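Local atomic coordinates of TRAS1 ORF2p (Bombyx mori, PDB entry 1WDU), a protein that probably nicks target DNA through this N-terminal, DNase I-like endonuclease domain of a telomere-specific non-LTR retrotransposon. Residues W115-P126 against R148-N156; I130-E141 against Q173-L183. The protein carries 1 engineered substitution. One frame throughout, in Å; residues are numbered along the deposited sequence.

Both interactions belong to one half of the four-layered alpha/beta sandwich. Interaction 1 lies near the centre of the chain and joins two parallel strands through backbone hydrogen bonds, with mostly buried side chains on both faces and a phosphate at one end. Interaction 2, its centre about 15 Å from that of the chain, pairs the two helices packed outside that sheet; it is apolar on the sheet side and carries a salt bridge and a water on its outer edge, toward solvent. The helix of I130-E141 connects the two strands of interaction 1. The layers meet directly: F124 CE2 lies 3.5 Å from Y133 CB, and A155 CB 3.7 Å from L174 CD2.

Interaction 1: residues W115-P126 against R148-N156; sequences WEITLVSYYFEP and RLIFGGDAN. With PO4 (phosphate ion), chain C.
The parallel strands of a beta-alpha-beta unit pair here in a central sheet of the DNase I-like sandwich, and Y123 at their C-terminal end reaches a bound phosphate. Seven backbone hydrogen bonds run from T118 N to R148 O (2.9 Å) through to F124 N to D154 O (3.0 Å). On the face turned to helix 131-142, which also carries F151, T118 CB packs alongside L149 CD2 (3.6 Å). Y122 folds back across the partner strand: its CG sits between backbone N and carbonyl carbon (chi1 68°), which lays the ring flat over G153, whose CA stands 3.5 Å from the centroid in a CH-pi contact. The other face of the sheet carries I117 CG2 against I150 CD1 (3.8 Å) and L119 CD2 beside I150 CB. Farther along it, Y123 and D154 point the same way, ring and carboxylate planes 73° apart, with D154 OD2 at the ring edge, 3.6 Å from Y123 CE2. D154 OD1 accepts N156 N from above the carboxylate plane, forming an Asx turn. H234 NE2 also hydrogen-bonds the phosphate, which probably came from the crystallisation liquor; Y123 OH donates to its O3 at 2.7 Å.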
loop_
_atom_site.group_PDB
_atom_site.type_symbol
_atom_site.label_atom_id
_atom_site.label_comp_id
_atom_site.label_asym_id
_atom_site.label_seq_id
_atom_site.Cartn_x
_atom_site.Cartn_y
_atom_site.Cartn_z
ATOM N N TRP A 115 1.184 -1.710 -19.967
ATOM C CA TRP A 115 2.299 -1.216 -19.166
ATOM C C TRP A 115 2.894 -2.236 -18.206
ATOM O O TRP A 115 2.472 -3.386 -18.156
ATOM C CB TRP A 115 1.851 0.013 -18.361
ATOM C CG TRP A 115 0.457 -0.080 -17.762
ATOM C CD1 TRP A 115 -0.570 0.799 -17.959
ATOM C CD2 TRP A 115 -0.048 -1.086 -16.862
ATOM N NE1 TRP A 115 -1.677 0.410 -17.244
ATOM C CE2 TRP A 115 -1.386 -0.743 -16.562
ATOM C CE3 TRP A 115 0.500 -2.239 -16.279
ATOM C CZ2 TRP A 115 -2.188 -1.515 -15.705
ATOM C CZ3 TRP A 115 -0.298 -3.007 -15.425
ATOM C CH2 TRP A 115 -1.627 -2.638 -15.148
ATOM N N GLU A 116 3.895 -1.792 -17.452
ATOM C CA GLU A 116 4.543 -2.622 -16.445
ATOM C C GLU A 116 4.707 -1.718 -15.229
ATOM O O GLU A 116 5.396 -0.699 -15.295
ATOM C CB GLU A 116 5.906 -3.115 -16.920
ATOM C CG GLU A 116 6.452 -4.248 -16.059
ATOM C CD GLU A 116 7.728 -4.849 -16.613
ATOM O OE1 GLU A 116 7.812 -5.008 -17.852
ATOM O OE2 GLU A 116 8.638 -5.174 -15.816
ATOM N N ILE A 117 4.068 -2.096 -14.124
ATOM C CA ILE A 117 4.106 -1.299 -12.906
ATOM C C ILE A 117 4.718 -2.004 -11.694
ATOM O O ILE A 117 4.371 -3.142 -11.378
ATOM C CB ILE A 117 2.671 -0.831 -12.547
ATOM C CG1 ILE A 117 2.114 0.022 -13.689
ATOM C CG2 ILE A 117 2.672 -0.051 -11.236
ATOM C CD1 ILE A 117 0.720 0.532 -13.454
ATOM N N THR A 118 5.638 -1.317 -11.023
ATOM C CA THR A 118 6.272 -1.852 -9.828
ATOM C C THR A 118 5.398 -1.406 -8.651
ATOM O O THR A 118 5.179 -0.210 -8.440
ATOM C CB THR A 118 7.698 -1.290 -9.657
ATOM O OG1 THR A 118 8.469 -1.589 -10.826
ATOM C CG2 THR A 118 8.384 -1.908 -8.436
ATOM N N LEU A 119 4.883 -2.374 -7.902
ATOM C CA LEU A 119 4.010 -2.093 -6.763
ATOM C C LEU A 119 4.703 -2.362 -5.446
ATOM O O LEU A 119 5.518 -3.267 -5.332
ATOM C CB LEU A 119 2.763 -2.978 -6.805
ATOM C CG LEU A 119 1.761 -2.827 -7.937
ATOM C CD1 LEU A 119 0.813 -4.017 -7.911
ATOM C CD2 LEU A 119 1.007 -1.508 -7.781
ATOM N N VAL A 120 4.378 -1.579 -4.434
ATOM C CA VAL A 120 4.989 -1.840 -3.152
ATOM C C VAL A 120 4.020 -1.630 -2.007
ATOM O O VAL A 120 3.256 -0.667 -1.990
ATOM C CB VAL A 120 6.295 -1.002 -2.965
ATOM C CG1 VAL A 120 6.211 0.255 -3.761
ATOM C CG2 VAL A 120 6.540 -0.713 -1.483
ATOM N N SER A 121 4.022 -2.583 -1.081
ATOM C CA SER A 121 3.184 -2.511 0.101
ATOM C C SER A 121 4.181 -2.387 1.244
ATOM O O SER A 121 5.135 -3.157 1.329
ATOM C CB SER A 121 2.332 -3.777 0.265
ATOM O OG SER A 121 1.493 -3.677 1.411
ATOM N N TYR A 122 3.954 -1.414 2.120
ATOM C CA TYR A 122 4.864 -1.170 3.226
ATOM C C TYR A 122 4.160 -0.939 4.559
ATOM O O TYR A 122 2.974 -0.609 4.615
ATOM C CB TYR A 122 5.719 0.056 2.922
ATOM C CG TYR A 122 4.930 1.354 2.905
ATOM C CD1 TYR A 122 4.427 1.885 1.713
ATOM C CD2 TYR A 122 4.688 2.057 4.091
ATOM C CE1 TYR A 122 3.714 3.085 1.700
ATOM C CE2 TYR A 122 3.968 3.253 4.091
ATOM C CZ TYR A 122 3.487 3.763 2.895
ATOM O OH TYR A 122 2.787 4.949 2.918
ATOM N N TYR A 123 4.931 -1.102 5.627
ATOM C CA TYR A 123 4.462 -0.896 6.988
ATOM C C TYR A 123 5.648 -0.444 7.862
ATOM O O TYR A 123 6.657 -1.141 7.975
ATOM C CB TYR A 123 3.847 -2.177 7.548
ATOM C CG TYR A 123 3.448 -2.044 9.000
ATOM C CD1 TYR A 123 4.282 -2.504 10.018
ATOM C CD2 TYR A 123 2.267 -1.399 9.360
ATOM C CE1 TYR A 123 3.953 -2.325 11.352
ATOM C CE2 TYR A 123 1.928 -1.212 10.685
ATOM C CZ TYR A 123 2.775 -1.677 11.678
ATOM O OH TYR A 123 2.442 -1.488 12.995
ATOM N N PHE A 124 5.512 0.733 8.463
ATOM C CA PHE A 124 6.547 1.299 9.319
ATOM C C PHE A 124 6.050 1.276 10.774
ATOM O O PHE A 124 5.020 1.886 11.089
ATOM C CB PHE A 124 6.833 2.748 8.892
ATOM C CG PHE A 124 7.221 2.904 7.430
ATOM C CD1 PHE A 124 7.055 4.127 6.789
ATOM C CD2 PHE A 124 7.754 1.828 6.702
ATOM C CE1 PHE A 124 7.407 4.288 5.454
ATOM C CE2 PHE A 124 8.110 1.973 5.365
ATOM C CZ PHE A 124 7.934 3.214 4.736
ATOM N N GLU A 125 6.772 0.575 11.652
ATOM C CA GLU A 125 6.384 0.507 13.064
ATOM C C GLU A 125 6.261 1.931 13.580
ATOM O O GLU A 125 7.034 2.805 13.187
ATOM C CB GLU A 125 7.448 -0.198 13.906
ATOM C CG GLU A 125 8.326 -1.165 13.153
ATOM C CD GLU A 125 7.612 -2.439 12.843
ATOM O OE1 GLU A 125 6.548 -2.683 13.463
ATOM O OE2 GLU A 125 8.125 -3.198 11.989
ATOM N N PRO A 126 5.299 2.182 14.481
ATOM C CA PRO A 126 5.102 3.521 15.038
ATOM C C PRO A 126 6.167 3.852 16.084
ATOM O O PRO A 126 6.383 5.022 16.409
ATOM C CB PRO A 126 3.716 3.423 15.663
ATOM C CG PRO A 126 3.745 2.034 16.226
ATOM C CD PRO A 126 4.338 1.229 15.069
ATOM N N ARG A 148 6.760 4.399 -13.248
ATOM C CA ARG A 148 5.917 3.242 -12.979
ATOM C C ARG A 148 6.007 2.722 -11.541
ATOM O O ARG A 148 6.067 1.517 -11.319
ATOM C CB ARG A 148 6.294 2.119 -13.946
ATOM C CG ARG A 148 6.259 2.527 -15.403
ATOM C CD ARG A 148 4.841 2.828 -15.833
ATOM N NE ARG A 148 4.807 3.557 -17.095
ATOM C CZ ARG A 148 3.689 3.922 -17.709
ATOM N NH1 ARG A 148 2.516 3.619 -17.171
ATOM N NH2 ARG A 148 3.742 4.593 -18.850
ATOM N N LEU A 149 6.026 3.622 -10.568
ATOM C CA LEU A 149 6.093 3.204 -9.179
ATOM C C LEU A 149 4.838 3.614 -8.413
ATOM O O LEU A 149 4.343 4.725 -8.583
ATOM C CB LEU A 149 7.318 3.816 -8.482
ATOM C CG LEU A 149 8.736 3.513 -8.988
ATOM C CD1 LEU A 149 9.745 4.071 -7.984
ATOM C CD2 LEU A 149 8.945 2.018 -9.151
ATOM N N ILE A 150 4.325 2.704 -7.588
ATOM C CA ILE A 150 3.158 2.969 -6.738
ATOM C C ILE A 150 3.443 2.351 -5.368
ATOM O O ILE A 150 3.752 1.160 -5.271
ATOM C CB ILE A 150 1.848 2.323 -7.264
ATOM C CG1 ILE A 150 1.525 2.808 -8.679
ATOM C CG2 ILE A 150 0.691 2.699 -6.340
ATOM C CD1 ILE A 150 0.264 2.153 -9.273
ATOM N N PHE A 151 3.339 3.163 -4.320
ATOM C CA PHE A 151 3.586 2.708 -2.958
ATOM C C PHE A 151 2.323 2.870 -2.158
ATOM O O PHE A 151 1.610 3.856 -2.311
ATOM C CB PHE A 151 4.649 3.553 -2.242
ATOM C CG PHE A 151 6.026 3.455 -2.822
ATOM C CD1 PHE A 151 6.339 4.085 -4.024
ATOM C CD2 PHE A 151 7.034 2.777 -2.130
ATOM C CE1 PHE A 151 7.643 4.047 -4.528
ATOM C CE2 PHE A 151 8.335 2.730 -2.625
ATOM C CZ PHE A 151 8.639 3.370 -3.830
ATOM N N GLY A 152 2.071 1.916 -1.274
ATOM C CA GLY A 152 0.897 1.996 -0.430
ATOM C C GLY A 152 1.159 1.294 0.885
ATOM O O GLY A 152 1.712 0.187 0.914
ATOM N N GLY A 153 0.778 1.940 1.979
ATOM C CA GLY A 153 0.967 1.329 3.272
ATOM C C GLY A 153 0.644 2.231 4.444
ATOM O O GLY A 153 0.052 3.300 4.291
ATOM N N ASP A 154 1.044 1.765 5.623
ATOM C CA ASP A 154 0.847 2.478 6.867
ATOM C C ASP A 154 2.199 3.072 7.248
ATOM O O ASP A 154 3.133 2.345 7.559
ATOM C CB ASP A 154 0.376 1.502 7.956
ATOM C CG ASP A 154 0.092 2.188 9.277
ATOM O OD1 ASP A 154 0.297 3.416 9.376
ATOM O OD2 ASP A 154 -0.337 1.494 10.223
ATOM N N ALA A 155 2.299 4.391 7.218
ATOM C CA ALA A 155 3.542 5.065 7.562
ATOM C C ALA A 155 3.609 5.464 9.029
ATOM O O ALA A 155 4.676 5.852 9.517
ATOM C CB ALA A 155 3.709 6.304 6.697
ATOM N N ASN A 156 2.482 5.358 9.734
ATOM C CA ASN A 156 2.429 5.770 11.134
ATOM C C ASN A 156 3.134 7.125 11.230
ATOM O O ASN A 156 4.017 7.322 12.061
ATOM C CB ASN A 156 3.145 4.758 12.036
ATOM C CG ASN A 156 2.266 3.587 12.415
ATOM O OD1 ASN A 156 2.542 2.442 12.049
ATOM N ND2 ASN A 156 1.200 3.866 13.153
HETATM P P PO4 C . -0.681 -0.437 13.788
HETATM O O1 PO4 C . -0.105 -0.541 15.244
HETATM O O2 PO4 C . -2.097 0.093 13.734
HETATM O O3 PO4 C . 0.324 0.255 12.853
HETATM O O4 PO4 C . -0.733 -1.896 13.296
#

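Interaction 2: residues I130-E141 against Q173-L183; sequences IESYLEQIKRVE and QLMGTLGELGL
L134 and T177 meet at the middle of a nearly parallel helix pair, 17° between the axes of the short segments, on the outer layer of the alpha/beta sandwich. L134 CD1 touches T177 OG1 (3.3 Å) and lies alongside Q173 CB, while its other branch, CD2, reaches L174 CD1 at 3.8 Å. Toward the C-terminal ends, I137 lies roughly perpendicular to L181: CG2 of I137, anti to its own backbone N, meets L181 CD1 at 3.7 Å and also touches L183 CD1. The side chain of E141 runs antiparallel to that of L181, its CB 3.9 Å from L181 CD1. Polar groups edge this apolar seam. K138, extended beyond CG, carries NZ across to E180 and forms a salt bridge on the syn lone pair of OE1 (3.1 Å). At the N-terminal end, Q173 NE2 gives E131 OE1 a weak hydrogen bond, and a water donates to E131 OE2 while accepting from the same NE2. Behind the first shell, I137 rests on F151 of the sheet and L174 on W162. Within its own helix, T177 is held by Q173 O, which accepts T177 N and T177 OG1 (3.1 Å) from opposite faces of its carbonyl plane.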
loop_
_atom_site.group_PDB
_atom_site.type_symbol
_atom_site.label_atom_id
_atom_site.label_comp_id
_atom_site.label_asym_id
_atom_site.label_seq_id
_atom_site.Cartn_x
_atom_site.Cartn_y
_atom_site.Cartn_z
ATOM N N ILE A 130 12.074 6.048 11.537
ATOM C CA ILE A 130 11.601 5.975 10.156
ATOM C C ILE A 130 12.738 6.045 9.143
ATOM O O ILE A 130 12.558 5.678 7.970
ATOM C CB ILE A 130 10.549 7.093 9.836
ATOM C CG1 ILE A 130 9.808 6.746 8.538
ATOM C CG2 ILE A 130 11.222 8.454 9.713
ATOM C CD1 ILE A 130 8.745 7.755 8.128
ATOM N N GLU A 131 13.907 6.494 9.609
ATOM C CA GLU A 131 15.089 6.627 8.761
ATOM C C GLU A 131 15.420 5.414 7.889
ATOM O O GLU A 131 15.553 5.546 6.675
ATOM C CB GLU A 131 16.332 6.967 9.601
ATOM C CG GLU A 131 16.520 8.440 9.931
ATOM C CD GLU A 131 15.767 8.868 11.175
ATOM O OE1 GLU A 131 16.073 9.958 11.701
ATOM O OE2 GLU A 131 14.873 8.120 11.625
ATOM N N SER A 132 15.571 4.239 8.494
ATOM C CA SER A 132 15.917 3.049 7.711
ATOM C C SER A 132 14.855 2.704 6.673
ATOM O O SER A 132 15.174 2.187 5.601
ATOM C CB SER A 132 16.171 1.841 8.622
ATOM O OG SER A 132 15.030 1.516 9.395
ATOM N N TYR A 133 13.598 2.998 6.984
ATOM C CA TYR A 133 12.513 2.716 6.050
ATOM C C TYR A 133 12.549 3.703 4.875
ATOM O O TYR A 133 12.175 3.357 3.752
ATOM C CB TYR A 133 11.168 2.802 6.773
ATOM C CG TYR A 133 11.041 1.837 7.929
ATOM C CD1 TYR A 133 10.303 2.172 9.066
ATOM C CD2 TYR A 133 11.658 0.583 7.890
ATOM C CE1 TYR A 133 10.181 1.288 10.136
ATOM C CE2 TYR A 133 11.541 -0.310 8.960
ATOM C CZ TYR A 133 10.802 0.052 10.076
ATOM O OH TYR A 133 10.681 -0.823 11.130
ATOM N N LEU A 134 12.996 4.931 5.131
ATOM C CA LEU A 134 13.077 5.922 4.065
ATOM C C LEU A 134 14.184 5.512 3.088
ATOM O O LEU A 134 14.070 5.731 1.873
ATOM C CB LEU A 134 13.346 7.317 4.641
ATOM C CG LEU A 134 12.239 7.911 5.523
ATOM C CD1 LEU A 134 12.633 9.316 5.965
ATOM C CD2 LEU A 134 10.929 7.960 4.748
ATOM N N GLU A 135 15.241 4.903 3.624
ATOM C CA GLU A 135 16.364 4.427 2.808
ATOM C C GLU A 135 15.859 3.299 1.911
ATOM O O GLU A 135 16.227 3.208 0.736
ATOM C CB GLU A 135 17.504 3.884 3.683
ATOM C CG GLU A 135 18.107 4.872 4.675
ATOM C CD GLU A 135 19.143 4.218 5.587
ATOM O OE1 GLU A 135 18.861 3.121 6.134
ATOM O OE2 GLU A 135 20.236 4.805 5.765
ATOM N N GLN A 136 15.018 2.433 2.466
ATOM C CA GLN A 136 14.465 1.330 1.682
ATOM C C GLN A 136 13.632 1.895 0.535
ATOM O O GLN A 136 13.629 1.339 -0.564
ATOM C CB GLN A 136 13.603 0.418 2.552
ATOM C CG GLN A 136 14.386 -0.517 3.457
ATOM C CD GLN A 136 13.478 -1.274 4.418
ATOM O OE1 GLN A 136 12.475 -1.869 4.016
ATOM N NE2 GLN A 136 13.827 -1.251 5.695
ATOM N N ILE A 137 12.932 3.002 0.788
ATOM C CA ILE A 137 12.122 3.627 -0.256
ATOM C C ILE A 137 13.055 4.116 -1.349
ATOM O O ILE A 137 12.789 3.919 -2.530
ATOM C CB ILE A 137 11.287 4.828 0.280
ATOM C CG1 ILE A 137 10.299 4.338 1.345
ATOM C CG2 ILE A 137 10.551 5.534 -0.875
ATOM C CD1 ILE A 137 9.425 3.195 0.894
ATOM N N LYS A 138 14.155 4.746 -0.943
ATOM C CA LYS A 138 15.144 5.250 -1.892
ATOM C C LYS A 138 15.715 4.102 -2.720
ATOM O O LYS A 138 15.743 4.168 -3.945
ATOM C CB LYS A 138 16.281 5.965 -1.152
ATOM C CG LYS A 138 15.833 7.189 -0.359
ATOM C CD LYS A 138 17.016 8.034 0.116
ATOM C CE LYS A 138 16.535 9.328 0.782
ATOM N NZ LYS A 138 17.650 10.213 1.250
ATOM N N ARG A 139 16.159 3.050 -2.036
ATOM C CA ARG A 139 16.730 1.878 -2.691
ATOM C C ARG A 139 15.787 1.326 -3.757
ATOM O O ARG A 139 16.226 0.972 -4.858
ATOM C CB ARG A 139 17.037 0.799 -1.647
ATOM C CG ARG A 139 17.718 -0.454 -2.194
ATOM C CD ARG A 139 18.499 -1.165 -1.089
ATOM N NE ARG A 139 19.226 -2.336 -1.571
ATOM C CZ ARG A 139 18.689 -3.544 -1.736
ATOM N NH1 ARG A 139 17.408 -3.750 -1.453
ATOM N NH2 ARG A 139 19.435 -4.547 -2.185
ATOM N N VAL A 140 14.494 1.264 -3.437
ATOM C CA VAL A 140 13.502 0.760 -4.389
ATOM C C VAL A 140 13.390 1.707 -5.576
ATOM O O VAL A 140 13.351 1.274 -6.718
ATOM C CB VAL A 140 12.090 0.608 -3.734
ATOM C CG1 VAL A 140 11.055 0.301 -4.795
ATOM C CG2 VAL A 140 12.103 -0.506 -2.697
ATOM N N GLU A 141 13.353 3.007 -5.298
ATOM C CA GLU A 141 13.224 4.015 -6.343
ATOM C C GLU A 141 14.394 4.039 -7.342
ATOM O O GLU A 141 14.176 4.059 -8.556
ATOM C CB GLU A 141 13.049 5.392 -5.691
ATOM C CG GLU A 141 12.226 6.399 -6.497
ATOM C CD GLU A 141 13.029 7.112 -7.568
ATOM O OE1 GLU A 141 12.435 7.921 -8.314
ATOM O OE2 GLU A 141 14.253 6.872 -7.661
ATOM N N GLN A 173 9.789 13.929 7.608
ATOM C CA GLN A 173 10.868 13.122 7.028
ATOM C C GLN A 173 10.371 12.390 5.788
ATOM O O GLN A 173 11.062 12.351 4.765
ATOM C CB GLN A 173 11.414 12.105 8.040
ATOM C CG GLN A 173 12.263 12.732 9.156
ATOM C CD GLN A 173 13.213 11.737 9.813
ATOM O OE1 GLN A 173 14.086 11.164 9.151
ATOM N NE2 GLN A 173 13.047 11.528 11.123
ATOM N N LEU A 174 9.173 11.810 5.875
ATOM C CA LEU A 174 8.594 11.095 4.729
ATOM C C LEU A 174 8.374 12.067 3.568
ATOM O O LEU A 174 8.735 11.772 2.434
ATOM C CB LEU A 174 7.264 10.426 5.117
ATOM C CG LEU A 174 6.511 9.662 4.015
ATOM C CD1 LEU A 174 7.457 8.719 3.295
ATOM C CD2 LEU A 174 5.346 8.883 4.624
ATOM N N MET A 175 7.783 13.228 3.849
ATOM C CA MET A 175 7.554 14.227 2.803
ATOM C C MET A 175 8.876 14.642 2.158
ATOM O O MET A 175 8.956 14.815 0.939
ATOM C CB MET A 175 6.866 15.474 3.376
ATOM C CG MET A 175 5.343 15.385 3.484
ATOM S SD MET A 175 4.549 14.894 1.919
ATOM C CE MET A 175 4.692 16.407 0.943
ATOM N N GLY A 176 9.908 14.809 2.984
ATOM C CA GLY A 176 11.211 15.203 2.478
ATOM C C GLY A 176 11.717 14.164 1.500
ATOM O O GLY A 176 12.214 14.488 0.417
ATOM N N THR A 177 11.588 12.900 1.889
ATOM C CA THR A 177 12.008 11.802 1.037
ATOM C C THR A 177 11.177 11.809 -0.244
ATOM O O THR A 177 11.714 11.647 -1.340
ATOM C CB THR A 177 11.848 10.463 1.773
ATOM O OG1 THR A 177 12.713 10.459 2.916
ATOM C CG2 THR A 177 12.202 9.296 0.871
ATOM N N LEU A 178 9.868 12.004 -0.121
ATOM C CA LEU A 178 9.032 12.035 -1.317
ATOM C C LEU A 178 9.525 13.112 -2.272
ATOM O O LEU A 178 9.638 12.879 -3.476
ATOM C CB LEU A 178 7.573 12.297 -0.955
ATOM C CG LEU A 178 6.704 11.073 -0.654
ATOM C CD1 LEU A 178 7.477 10.032 0.148
ATOM C CD2 LEU A 178 5.458 11.543 0.088
ATOM N N GLY A 179 9.826 14.289 -1.720
ATOM C CA GLY A 179 10.309 15.400 -2.525
ATOM C C GLY A 179 11.566 15.086 -3.321
ATOM O O GLY A 179 11.681 15.465 -4.483
ATOM N N GLU A 180 12.510 14.394 -2.696
ATOM C CA GLU A 180 13.754 14.028 -3.359
ATOM C C GLU A 180 13.538 13.023 -4.483
ATOM O O GLU A 180 14.265 13.026 -5.484
ATOM C CB GLU A 180 14.729 13.425 -2.346
ATOM C CG GLU A 180 15.408 14.428 -1.437
ATOM C CD GLU A 180 15.988 13.770 -0.196
ATOM O OE1 GLU A 180 16.558 12.659 -0.317
ATOM O OE2 GLU A 180 15.874 14.368 0.897
ATOM N N LEU A 181 12.540 12.163 -4.320
ATOM C CA LEU A 181 12.267 11.130 -5.311
ATOM C C LEU A 181 11.229 11.503 -6.359
ATOM O O LEU A 181 10.998 10.747 -7.303
ATOM C CB LEU A 181 11.835 9.846 -4.604
ATOM C CG LEU A 181 12.726 9.405 -3.434
ATOM C CD1 LEU A 181 12.237 8.069 -2.906
ATOM C CD2 LEU A 181 14.176 9.305 -3.882
ATOM N N GLY A 182 10.613 12.668 -6.213
ATOM C CA GLY A 182 9.600 13.061 -7.176
ATOM C C GLY A 182 8.316 12.251 -7.010
ATOM O O GLY A 182 7.518 12.146 -7.941
ATOM N N LEU A 183 8.117 11.684 -5.822
ATOM C CA LEU A 183 6.930 10.890 -5.532
ATOM C C LEU A 183 5.768 11.815 -5.169
ATOM O O LEU A 183 5.936 12.782 -4.422
ATOM C CB LEU A 183 7.226 9.904 -4.391
ATOM C CG LEU A 183 8.323 8.883 -4.738
ATOM C CD1 LEU A 183 8.638 8.004 -3.537
ATOM C CD2 LEU A 183 7.865 8.026 -5.913
HETATM O O HOH W 1 13.468 9.268 13.445
#